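Local coordinates for protein similar to hydroxylamine oxidoreductase (Kuenenia stuttgartiensis, PDB 6H5L) that is a multiheme c-type cytochrome of a reductase complex from an anammox bacterium and probably carries out redox chemistry, passing electrons along its hemes, at residues P13-K18 / T145-G150. Numbering follows the deposited sequence.
Sequences PPDLYK and TGEVCG. With HEC (heme c), chain E.
Glu147 reaches from the first turn of helix 146-152 to the N-terminal loop, where its OE2 accepts a hydrogen bond from Leu16 N at 2.9 Å (158°). The proton arrives on the anti side of the carboxylate, 19° out of its plane. A chain extended beyond CG gives glutamate the length to span the gap. Glu147 OE2 also lies 3.5 Å from Asp15 OD1; the two like charges are probably made tolerable by Lys29, which forms a salt bridge with Asp15 and a long, weak ion pair with Glu147. With an alanine here, Leu16 N would probably lose its acceptor and Leu16 CG the aliphatic chain it packs on.

Van der Waals contacts flank this bond. Leu16 CG packs 3.8 Å from Glu147 CG, against the aliphatic part of the glutamate, while Phe157 and Leu161 cover Leu16 from helix 154-161. Pro14, compact and rigid, rests its ring CG on the Gly150 carbonyl, 3.4 Å from Gly150 C, where the glycine has no side chain to obstruct it.

Thr145 is the N-cap: its short hydroxyl side chain places OG1 to accept, weakly, from Glu147 N. Four residues after Thr145, Cys149 SG is bound covalently to heme CAB, the thioether linkage typical of a CxxCH heme c-binding motif; the N-terminal loop packs on the helix carrying it, at Glu147 and Gly150.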
loop_
_atom_site.group_PDB
_atom_site.type_symbol
_atom_site.label_atom_id
_atom_site.label_comp_id
_atom_site.label_asym_id
_atom_site.label_seq_id
_atom_site.Cartn_x
_atom_site.Cartn_y
_atom_site.Cartn_z
ATOM N N PRO A 13 -51.956 -9.140 -8.700
ATOM C CA PRO A 13 -50.938 -9.509 -7.722
ATOM C C PRO A 13 -50.331 -10.848 -8.063
ATOM O O PRO A 13 -50.985 -11.713 -8.682
ATOM C CB PRO A 13 -51.721 -9.560 -6.401
ATOM C CG PRO A 13 -53.150 -9.716 -6.798
ATOM C CD PRO A 13 -53.286 -8.977 -8.090
ATOM N N PRO A 14 -49.067 -11.071 -7.698
ATOM C CA PRO A 14 -48.394 -12.326 -8.058
ATOM C C PRO A 14 -49.118 -13.533 -7.483
ATOM O O PRO A 14 -49.456 -13.573 -6.297
ATOM C CB PRO A 14 -46.994 -12.163 -7.453
ATOM C CG PRO A 14 -46.813 -10.691 -7.306
ATOM C CD PRO A 14 -48.170 -10.146 -6.987
ATOM N N ASP A 15 -49.351 -14.524 -8.343
ATOM C CA ASP A 15 -50.090 -15.730 -7.989
ATOM C C ASP A 15 -49.330 -16.936 -8.526
ATOM O O ASP A 15 -49.234 -17.122 -9.745
ATOM C CB ASP A 15 -51.512 -15.680 -8.551
ATOM C CG ASP A 15 -52.318 -16.915 -8.212
ATOM O OD1 ASP A 15 -52.298 -17.329 -7.034
ATOM O OD2 ASP A 15 -52.976 -17.464 -9.121
ATOM N N LEU A 16 -48.794 -17.751 -7.612
ATOM C CA LEU A 16 -48.093 -18.966 -8.015
ATOM C C LEU A 16 -49.022 -19.968 -8.685
ATOM O O LEU A 16 -48.562 -20.793 -9.482
ATOM C CB LEU A 16 -47.428 -19.622 -6.799
ATOM C CG LEU A 16 -46.070 -19.093 -6.348
ATOM C CD1 LEU A 16 -45.666 -19.735 -5.030
ATOM C CD2 LEU A 16 -45.026 -19.356 -7.419
ATOM N N TYR A 17 -50.319 -19.914 -8.383
ATOM C CA TYR A 17 -51.283 -20.885 -8.886
ATOM C C TYR A 17 -52.115 -20.333 -10.039
ATOM O O TYR A 17 -53.281 -20.710 -10.199
ATOM C CB TYR A 17 -52.183 -21.361 -7.750
ATOM C CG TYR A 17 -51.421 -22.094 -6.671
ATOM C CD1 TYR A 17 -50.782 -21.399 -5.653
ATOM C CD2 TYR A 17 -51.320 -23.478 -6.686
ATOM C CE1 TYR A 17 -50.075 -22.064 -4.671
ATOM C CE2 TYR A 17 -50.616 -24.153 -5.708
ATOM C CZ TYR A 17 -49.997 -23.442 -4.704
ATOM O OH TYR A 17 -49.295 -24.112 -3.730
ATOM N N LYS A 18 -51.536 -19.438 -10.837
ATOM C CA LYS A 18 -52.219 -18.913 -12.008
ATOM C C LYS A 18 -52.470 -20.026 -13.018
ATOM O O LYS A 18 -51.620 -20.894 -13.233
ATOM C CB LYS A 18 -51.387 -17.801 -12.647
ATOM C CG LYS A 18 -52.081 -17.061 -13.772
ATOM C CD LYS A 18 -51.083 -16.310 -14.639
ATOM C CE LYS A 18 -51.778 -15.675 -15.832
ATOM N NZ LYS A 18 -50.811 -15.183 -16.851
ATOM N N THR A 145 -43.947 -16.568 0.980
ATOM C CA THR A 145 -43.849 -17.395 -0.210
ATOM C C THR A 145 -43.314 -16.559 -1.367
ATOM O O THR A 145 -43.049 -15.365 -1.231
ATOM C CB THR A 145 -45.202 -17.996 -0.577
ATOM O OG1 THR A 145 -46.126 -16.939 -0.853
ATOM C CG2 THR A 145 -45.730 -18.839 0.575
ATOM N N GLY A 146 -43.156 -17.201 -2.525
ATOM C CA GLY A 146 -42.723 -16.508 -3.720
ATOM C C GLY A 146 -43.676 -15.415 -4.153
ATOM O O GLY A 146 -43.274 -14.489 -4.870
ATOM N N GLU A 147 -44.937 -15.496 -3.724
ATOM C CA GLU A 147 -45.923 -14.472 -4.050
ATOM C C GLU A 147 -45.612 -13.147 -3.364
ATOM O O GLU A 147 -45.875 -12.082 -3.933
ATOM C CB GLU A 147 -47.318 -14.967 -3.669
ATOM C CG GLU A 147 -47.653 -16.336 -4.260
ATOM C CD GLU A 147 -49.085 -16.756 -4.001
ATOM O OE1 GLU A 147 -49.640 -16.324 -2.970
ATOM O OE2 GLU A 147 -49.653 -17.508 -4.826
ATOM N N VAL A 148 -45.056 -13.188 -2.153
ATOM C CA VAL A 148 -44.607 -11.961 -1.503
ATOM C C VAL A 148 -43.372 -11.413 -2.207
ATOM O O VAL A 148 -43.279 -10.213 -2.492
ATOM C CB VAL A 148 -44.338 -12.214 -0.008
ATOM C CG1 VAL A 148 -43.706 -10.987 0.640
ATOM C CG2 VAL A 148 -45.621 -12.594 0.704
ATOM N N CYS A 149 -42.399 -12.285 -2.485
ATOM C CA CYS A 149 -41.196 -11.866 -3.199
ATOM C C CYS A 149 -41.539 -11.288 -4.567
ATOM O O CYS A 149 -40.963 -10.277 -4.985
ATOM C CB CYS A 149 -40.235 -13.046 -3.340
ATOM S SG CYS A 149 -40.013 -14.054 -1.858
ATOM N N GLY A 150 -42.479 -11.916 -5.276
ATOM C CA GLY A 150 -42.907 -11.412 -6.572
ATOM C C GLY A 150 -43.541 -10.038 -6.521
ATOM O O GLY A 150 -43.639 -9.370 -7.557
HETATM FE FE HEC E . -35.498 -8.826 -2.764
HETATM C CHA HEC E . -32.394 -7.622 -3.509
HETATM C CHB HEC E . -34.430 -12.019 -3.456
HETATM C CHC HEC E . -38.498 -10.087 -1.652
HETATM C CHD HEC E . -36.845 -5.679 -2.819
HETATM N NA HEC E . -33.724 -9.671 -3.351
HETATM C C1A HEC E . -32.564 -8.984 -3.651
HETATM C C2A HEC E . -31.590 -9.946 -4.141
HETATM C C3A HEC E . -32.161 -11.155 -4.120
HETATM C C4A HEC E . -33.513 -11.007 -3.627
HETATM C CMA HEC E . -31.503 -12.483 -4.552
HETATM C CAA HEC E . -30.141 -9.657 -4.593
HETATM C CBA HEC E . -29.341 -9.084 -3.426
HETATM C CGA HEC E . -27.867 -9.311 -3.641
HETATM O O1A HEC E . -27.505 -10.039 -4.600
HETATM O O2A HEC E . -27.052 -8.769 -2.851
HETATM N NB HEC E . -36.348 -10.706 -2.668
HETATM C C1B HEC E . -35.652 -11.886 -2.834
HETATM C C2B HEC E . -36.426 -12.954 -2.235
HETATM C C3B HEC E . -37.553 -12.423 -1.748
HETATM C C4B HEC E . -37.524 -10.997 -2.002
HETATM C CMB HEC E . -36.005 -14.439 -2.219
HETATM C CAB HEC E . -38.696 -13.162 -1.019
HETATM C CBB HEC E . -38.226 -13.649 0.367
HETATM N NC HEC E . -37.341 -8.043 -2.360
HETATM C C1C HEC E . -38.423 -8.721 -1.831
HETATM C C2C HEC E . -39.367 -7.741 -1.320
HETATM C C3C HEC E . -38.995 -6.554 -1.825
HETATM C C4C HEC E . -37.656 -6.699 -2.369
HETATM C CMC HEC E . -40.809 -8.102 -0.891
HETATM C CAC HEC E . -39.732 -5.201 -1.663
HETATM C CBC HEC E . -39.536 -4.644 -0.237
HETATM N ND HEC E . -34.731 -6.934 -3.089
HETATM C C1D HEC E . -35.498 -5.772 -3.108
HETATM C C2D HEC E . -34.648 -4.667 -3.486
HETATM C C3D HEC E . -33.255 -5.273 -3.702
HETATM C C4D HEC E . -33.403 -6.685 -3.433
HETATM C CMD HEC E . -35.059 -3.188 -3.637
HETATM C CAD HEC E . -31.968 -4.528 -4.121
HETATM C CBD HEC E . -31.949 -4.333 -5.635
HETATM C CGD HEC E . -31.936 -5.667 -6.335
HETATM O O1D HEC E . -33.009 -6.097 -6.831
HETATM O O2D HEC E . -30.851 -6.301 -6.395
#